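Local coordinates for beta-lactamase (Burkholderia cenocepacia, PDB 5E2G), which probably hydrolyses beta-lactams to substituted beta-amino acids as a member of the class C beta-lactamase family, and may also act as a D-alanine carboxypeptidase, at residues A[107-112]-A[263-268]; A[255-260]-A[300-305]. One frame throughout, in Å; residues are numbered along the deposited sequence.

How the contacts relate
The two contacts illustrate how adjacent strands of a large antiparallel sheet can be tied to different parts of a fold. Strands 256-260 and 263-265 lie side by side, and contact 1, on 263-268, and contact 2, on 255-260, have centres about 10 Å apart. They touch: F258 O accepts a probable hydrogen bond from Q265 N at 2.8 Å, and R259 NH1 is hydrogen-bonded to T264 OG1, also at 2.8 Å. Contact 1 is buried and places H110 against Y148 and I268 against K65, two residues of a probable SxxK-type active site. Contact 2 is nearer the surface; a thiocyanate ion, probably from the crystallisation liquor, lies about 4 Å from the R259 side chain.

Contact 1 (A[107-112]-A[263-268]); sequences LGTHTP and LTQDLI
The carbonyl oxygen of G108 receives the backbone N-H of I268 at 2.8 Å (N to O), the donor standing almost in line with the C=O bond although the angle at hydrogen is a bent 139°. Aliphatic branches close around this buried bond: I268 CD1 comes within 3.5 Å of G108 O, and L267 CD1 rests 3.7 Å from G108 CA, where the glycine has no side chain to intervene. Q265 reaches segment 107-112 by a different route. Its first torsion (chi1 -178°) sets CG opposite the backbone N and carries it to 3.4 Å from T109 O, before the chain bends at chi2. The amide is gripped at both ends: NE2 donates to D266 O and I268 O, both in the amide plane, although NE2 stands well above each carbonyl plane, while OE1 accepts from R146 NE. OE1 meets the edge of the H110 ring, 3.5 Å from CD2, with ring and amide nearly perpendicular (83°). H110 also meets the ring of Y148, and I268 packs on K65 of helix 64-77. The arrangement joins the sheet to the helical region beside a probable SxxK active site, as in serine beta-lactamases and penicillin-binding proteins.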
loop_
_atom_site.group_PDB
_atom_site.type_symbol
_atom_site.label_atom_id
_atom_site.label_comp_id
_atom_site.label_asym_id
_atom_site.label_seq_id
_atom_site.Cartn_x
_atom_site.Cartn_y
_atom_site.Cartn_z
ATOM N N LEU A 107 -5.913 -11.806 7.421
ATOM C CA LEU A 107 -6.053 -10.356 7.473
ATOM C C LEU A 107 -5.191 -9.664 6.419
ATOM O O LEU A 107 -5.577 -8.613 5.897
ATOM C CB LEU A 107 -5.703 -9.856 8.873
ATOM C CG LEU A 107 -6.616 -10.434 9.955
ATOM C CD1 LEU A 107 -6.125 -10.057 11.339
ATOM C CD2 LEU A 107 -8.049 -9.965 9.736
ATOM N N GLY A 108 -4.031 -10.226 6.093
ATOM C CA GLY A 108 -3.137 -9.620 5.133
ATOM C C GLY A 108 -3.417 -9.974 3.699
ATOM O O GLY A 108 -2.718 -9.515 2.791
ATOM N N THR A 109 -4.438 -10.789 3.464
ATOM C CA THR A 109 -4.812 -11.199 2.121
ATOM C C THR A 109 -6.256 -10.835 1.788
ATOM O O THR A 109 -6.739 -11.202 0.711
ATOM C CB THR A 109 -4.579 -12.709 1.942
ATOM O OG1 THR A 109 -5.366 -13.446 2.893
ATOM C CG2 THR A 109 -3.100 -13.057 2.139
ATOM N N HIS A 110 -6.943 -10.102 2.674
ATOM C CA HIS A 110 -8.349 -9.712 2.508
ATOM C C HIS A 110 -9.280 -10.920 2.476
ATOM O O HIS A 110 -10.326 -10.887 1.827
ATOM C CB HIS A 110 -8.574 -8.860 1.249
ATOM C CG HIS A 110 -7.607 -7.727 1.093
ATOM N ND1 HIS A 110 -7.573 -6.651 1.954
ATOM C CD2 HIS A 110 -6.650 -7.497 0.165
ATOM C CE1 HIS A 110 -6.630 -5.812 1.568
ATOM N NE2 HIS A 110 -6.052 -6.303 0.487
ATOM N N THR A 111 -8.922 -11.998 3.175
ATOM C CA THR A 111 -9.775 -13.184 3.169
ATOM C C THR A 111 -10.326 -13.601 4.533
ATOM O O THR A 111 -10.573 -14.800 4.727
ATOM C CB THR A 111 -9.008 -14.373 2.582
ATOM O OG1 THR A 111 -7.777 -14.553 3.296
ATOM C CG2 THR A 111 -8.703 -14.147 1.124
ATOM N N PRO A 112 -10.566 -12.691 5.494
ATOM C CA PRO A 112 -11.032 -13.156 6.814
ATOM C C PRO A 112 -12.430 -13.767 6.789
ATOM O O PRO A 112 -12.755 -14.573 7.670
ATOM C CB PRO A 112 -10.984 -11.882 7.668
ATOM C CG PRO A 112 -11.266 -10.808 6.711
ATOM C CD PRO A 112 -10.552 -11.214 5.448
ATOM N N LEU A 263 -6.214 -11.827 -10.459
ATOM C CA LEU A 263 -5.277 -11.251 -9.519
ATOM C C LEU A 263 -4.672 -12.346 -8.658
ATOM O O LEU A 263 -5.329 -13.338 -8.340
ATOM C CB LEU A 263 -6.020 -10.222 -8.662
ATOM C CG LEU A 263 -5.478 -9.543 -7.419
ATOM C CD1 LEU A 263 -6.223 -8.228 -7.259
ATOM C CD2 LEU A 263 -5.687 -10.412 -6.205
ATOM N N THR A 264 -3.410 -12.162 -8.289
ATOM C CA THR A 264 -2.770 -12.996 -7.284
ATOM C C THR A 264 -2.486 -12.131 -6.064
ATOM O O THR A 264 -1.922 -11.040 -6.186
ATOM C CB THR A 264 -1.491 -13.638 -7.823
ATOM O OG1 THR A 264 -1.830 -14.466 -8.935
ATOM C CG2 THR A 264 -0.817 -14.490 -6.757
ATOM N N GLN A 265 -2.911 -12.605 -4.899
ATOM C CA GLN A 265 -2.833 -11.852 -3.654
ATOM C C GLN A 265 -1.619 -12.303 -2.854
ATOM O O GLN A 265 -1.538 -13.472 -2.454
ATOM C CB GLN A 265 -4.111 -12.043 -2.836
ATOM C CG GLN A 265 -4.131 -11.265 -1.545
ATOM C CD GLN A 265 -4.083 -9.771 -1.776
ATOM O OE1 GLN A 265 -5.001 -9.202 -2.363
ATOM N NE2 GLN A 265 -3.012 -9.126 -1.316
ATOM N N ASP A 266 -0.669 -11.387 -2.651
ATOM C CA ASP A 266 0.476 -11.622 -1.780
ATOM C C ASP A 266 0.111 -11.128 -0.378
ATOM O O ASP A 266 -1.073 -11.052 -0.041
ATOM C CB ASP A 266 1.729 -10.938 -2.335
ATOM C CG ASP A 266 2.036 -11.326 -3.776
ATOM O OD1 ASP A 266 1.441 -12.299 -4.288
ATOM O OD2 ASP A 266 2.891 -10.653 -4.402
ATOM N N LEU A 267 1.093 -10.785 0.454
ATOM C CA LEU A 267 0.765 -10.125 1.714
ATOM C C LEU A 267 0.555 -8.659 1.381
ATOM O O LEU A 267 1.513 -7.895 1.246
ATOM C CB LEU A 267 1.854 -10.324 2.759
ATOM C CG LEU A 267 1.369 -10.044 4.187
ATOM C CD1 LEU A 267 0.281 -11.036 4.599
ATOM C CD2 LEU A 267 2.513 -10.076 5.191
ATOM N N ILE A 268 -0.712 -8.290 1.206
ATOM C CA ILE A 268 -1.171 -6.964 0.804
ATOM C C ILE A 268 -0.819 -6.663 -0.650
ATOM O O ILE A 268 -1.689 -6.239 -1.413
ATOM C CB ILE A 268 -0.648 -5.861 1.743
ATOM C CG1 ILE A 268 -1.230 -6.054 3.149
ATOM C CG2 ILE A 268 -1.015 -4.480 1.192
ATOM C CD1 ILE A 268 -2.754 -6.011 3.185
#

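Contact 2 (A[255-260]-A[300-305]); sequences TGYFRA and QPPLAP
G256 and L303 form an antiparallel hydrogen-bonded pair, with G256 N to L303 O at 2.9 Å and L303 N to G256 O at 2.8 Å, the latter donor lying in the carbonyl plane on a lone pair. L303 O is also approached by T255 CA at 3.3 Å, a CA-H...O contact that adds to the backbone pairing. T255 lies alongside two prolines: its methyl CG2, placed anti to the backbone N, packs against P302 CB at 3.6 Å, whereas OG1 comes beside P305 CD and is hydrogen-bonded to R252 O. The methyl also sits over one face of the Y257 ring, displaced toward the rim. P302 meets that ring obliquely, its CB 3.9 Å from Y257 CD1, so threonine, tyrosine and proline make one small apolar cluster. Farther along the strand, R259 bends at chi2 (-68°) and crosses L303 at about a right angle; L303 CD1 lies over one face of the guanidinium, 3.6 Å from NH2, while NH1 is hydrogen-bonded to T264 OG1. A classic beta bulge at Y257 and F258, both facing Q265, interrupts the regular pairing with strand 263-265. Strand 256-260 lies between 263-265 and 294-303 in the sheet; it follows helix 244-252 in the chain, and the F258 side chain packs on T109 and T111 in the loop after helix 104-108.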
loop_
_atom_site.group_PDB
_atom_site.type_symbol
_atom_site.label_atom_id
_atom_site.label_comp_id
_atom_site.label_asym_id
_atom_site.label_seq_id
_atom_site.Cartn_x
_atom_site.Cartn_y
_atom_site.Cartn_z
ATOM N N THR A 255 5.205 -13.247 -1.449
ATOM C CA THR A 255 4.719 -14.619 -1.506
ATOM C C THR A 255 3.282 -14.635 -2.014
ATOM O O THR A 255 2.447 -13.877 -1.527
ATOM C CB THR A 255 4.807 -15.243 -0.110
ATOM O OG1 THR A 255 6.175 -15.270 0.316
ATOM C CG2 THR A 255 4.232 -16.653 -0.095
ATOM N N GLY A 256 2.993 -15.492 -2.994
ATOM C CA GLY A 256 1.659 -15.572 -3.568
ATOM C C GLY A 256 0.780 -16.576 -2.848
ATOM O O GLY A 256 1.086 -17.769 -2.850
ATOM N N TYR A 257 -0.309 -16.116 -2.230
ATOM C CA TYR A 257 -1.146 -16.949 -1.370
ATOM C C TYR A 257 -2.477 -17.359 -1.983
ATOM O O TYR A 257 -2.948 -18.471 -1.716
ATOM C CB TYR A 257 -1.417 -16.224 -0.048
ATOM C CG TYR A 257 -0.190 -16.060 0.809
ATOM C CD1 TYR A 257 0.370 -17.145 1.464
ATOM C CD2 TYR A 257 0.410 -14.815 0.966
ATOM C CE1 TYR A 257 1.502 -16.994 2.262
ATOM C CE2 TYR A 257 1.536 -14.652 1.756
ATOM C CZ TYR A 257 2.078 -15.741 2.404
ATOM O OH TYR A 257 3.195 -15.579 3.188
ATOM N N PHE A 258 -3.120 -16.481 -2.762
ATOM C CA PHE A 258 -4.432 -16.756 -3.333
ATOM C C PHE A 258 -4.498 -16.279 -4.772
ATOM O O PHE A 258 -3.910 -15.257 -5.124
ATOM C CB PHE A 258 -5.565 -16.045 -2.586
ATOM C CG PHE A 258 -5.776 -16.510 -1.180
ATOM C CD1 PHE A 258 -5.179 -15.839 -0.116
ATOM C CD2 PHE A 258 -6.609 -17.586 -0.913
ATOM C CE1 PHE A 258 -5.387 -16.254 1.192
ATOM C CE2 PHE A 258 -6.828 -18.006 0.385
ATOM C CZ PHE A 258 -6.212 -17.340 1.443
ATOM N N ARG A 259 -5.242 -17.013 -5.594
ATOM C CA ARG A 259 -5.797 -16.459 -6.822
ATOM C C ARG A 259 -7.164 -15.871 -6.519
ATOM O O ARG A 259 -7.966 -16.488 -5.817
ATOM C CB ARG A 259 -5.961 -17.523 -7.908
ATOM C CG ARG A 259 -4.779 -18.408 -8.098
ATOM C CD ARG A 259 -3.597 -17.667 -8.666
ATOM N NE ARG A 259 -2.507 -18.607 -8.894
ATOM C CZ ARG A 259 -1.311 -18.276 -9.353
ATOM N NH1 ARG A 259 -1.050 -17.009 -9.635
ATOM N NH2 ARG A 259 -0.388 -19.215 -9.534
ATOM N N ALA A 260 -7.433 -14.681 -7.053
ATOM C CA ALA A 260 -8.784 -14.121 -7.043
ATOM C C ALA A 260 -9.025 -13.520 -8.418
ATOM O O ALA A 260 -8.430 -12.495 -8.760
ATOM C CB ALA A 260 -8.967 -13.078 -5.942
ATOM N N GLN A 300 -1.174 -23.682 -3.052
ATOM C CA GLN A 300 -0.521 -24.659 -2.173
ATOM C C GLN A 300 0.519 -25.470 -2.963
ATOM O O GLN A 300 0.160 -26.260 -3.837
ATOM C CB GLN A 300 -1.558 -25.602 -1.541
ATOM C CG GLN A 300 -2.717 -24.906 -0.818
ATOM C CD GLN A 300 -4.022 -25.742 -0.745
ATOM O OE1 GLN A 300 -4.257 -26.641 -1.559
ATOM N NE2 GLN A 300 -4.875 -25.421 0.231
ATOM N N PRO A 301 1.815 -25.275 -2.676
ATOM C CA PRO A 301 2.370 -24.356 -1.679
ATOM C C PRO A 301 2.335 -22.933 -2.206
ATOM O O PRO A 301 2.293 -22.773 -3.425
ATOM C CB PRO A 301 3.811 -24.853 -1.509
ATOM C CG PRO A 301 4.152 -25.431 -2.845
ATOM C CD PRO A 301 2.873 -25.994 -3.409
ATOM N N PRO A 302 2.334 -21.940 -1.317
ATOM C CA PRO A 302 2.296 -20.549 -1.773
ATOM C C PRO A 302 3.428 -20.279 -2.751
ATOM O O PRO A 302 4.481 -20.910 -2.699
ATOM C CB PRO A 302 2.461 -19.748 -0.479
ATOM C CG PRO A 302 1.941 -20.646 0.581
ATOM C CD PRO A 302 2.345 -22.029 0.154
ATOM N N LEU A 303 3.192 -19.362 -3.678
ATOM C CA LEU A 303 4.232 -19.028 -4.639
ATOM C C LEU A 303 5.404 -18.367 -3.936
ATOM O O LEU A 303 5.231 -17.403 -3.186
ATOM C CB LEU A 303 3.687 -18.101 -5.711
ATOM C CG LEU A 303 2.427 -18.691 -6.303
ATOM C CD1 LEU A 303 1.732 -17.620 -7.041
ATOM C CD2 LEU A 303 2.748 -19.860 -7.210
ATOM N N ALA A 304 6.595 -18.893 -4.168
ATOM C CA ALA A 304 7.781 -18.177 -3.740
ATOM C C ALA A 304 7.779 -16.789 -4.373
ATOM O O ALA A 304 7.290 -16.624 -5.497
ATOM C CB ALA A 304 9.036 -18.940 -4.150
ATOM N N PRO A 305 8.271 -15.767 -3.672
ATOM C CA PRO A 305 8.559 -14.494 -4.342
ATOM C C PRO A 305 9.254 -14.740 -5.670
ATOM O O PRO A 305 10.116 -15.616 -5.784
ATOM C CB PRO A 305 9.459 -13.770 -3.337
ATOM C CG PRO A 305 8.971 -14.279 -2.003
ATOM C CD PRO A 305 8.537 -15.707 -2.222
#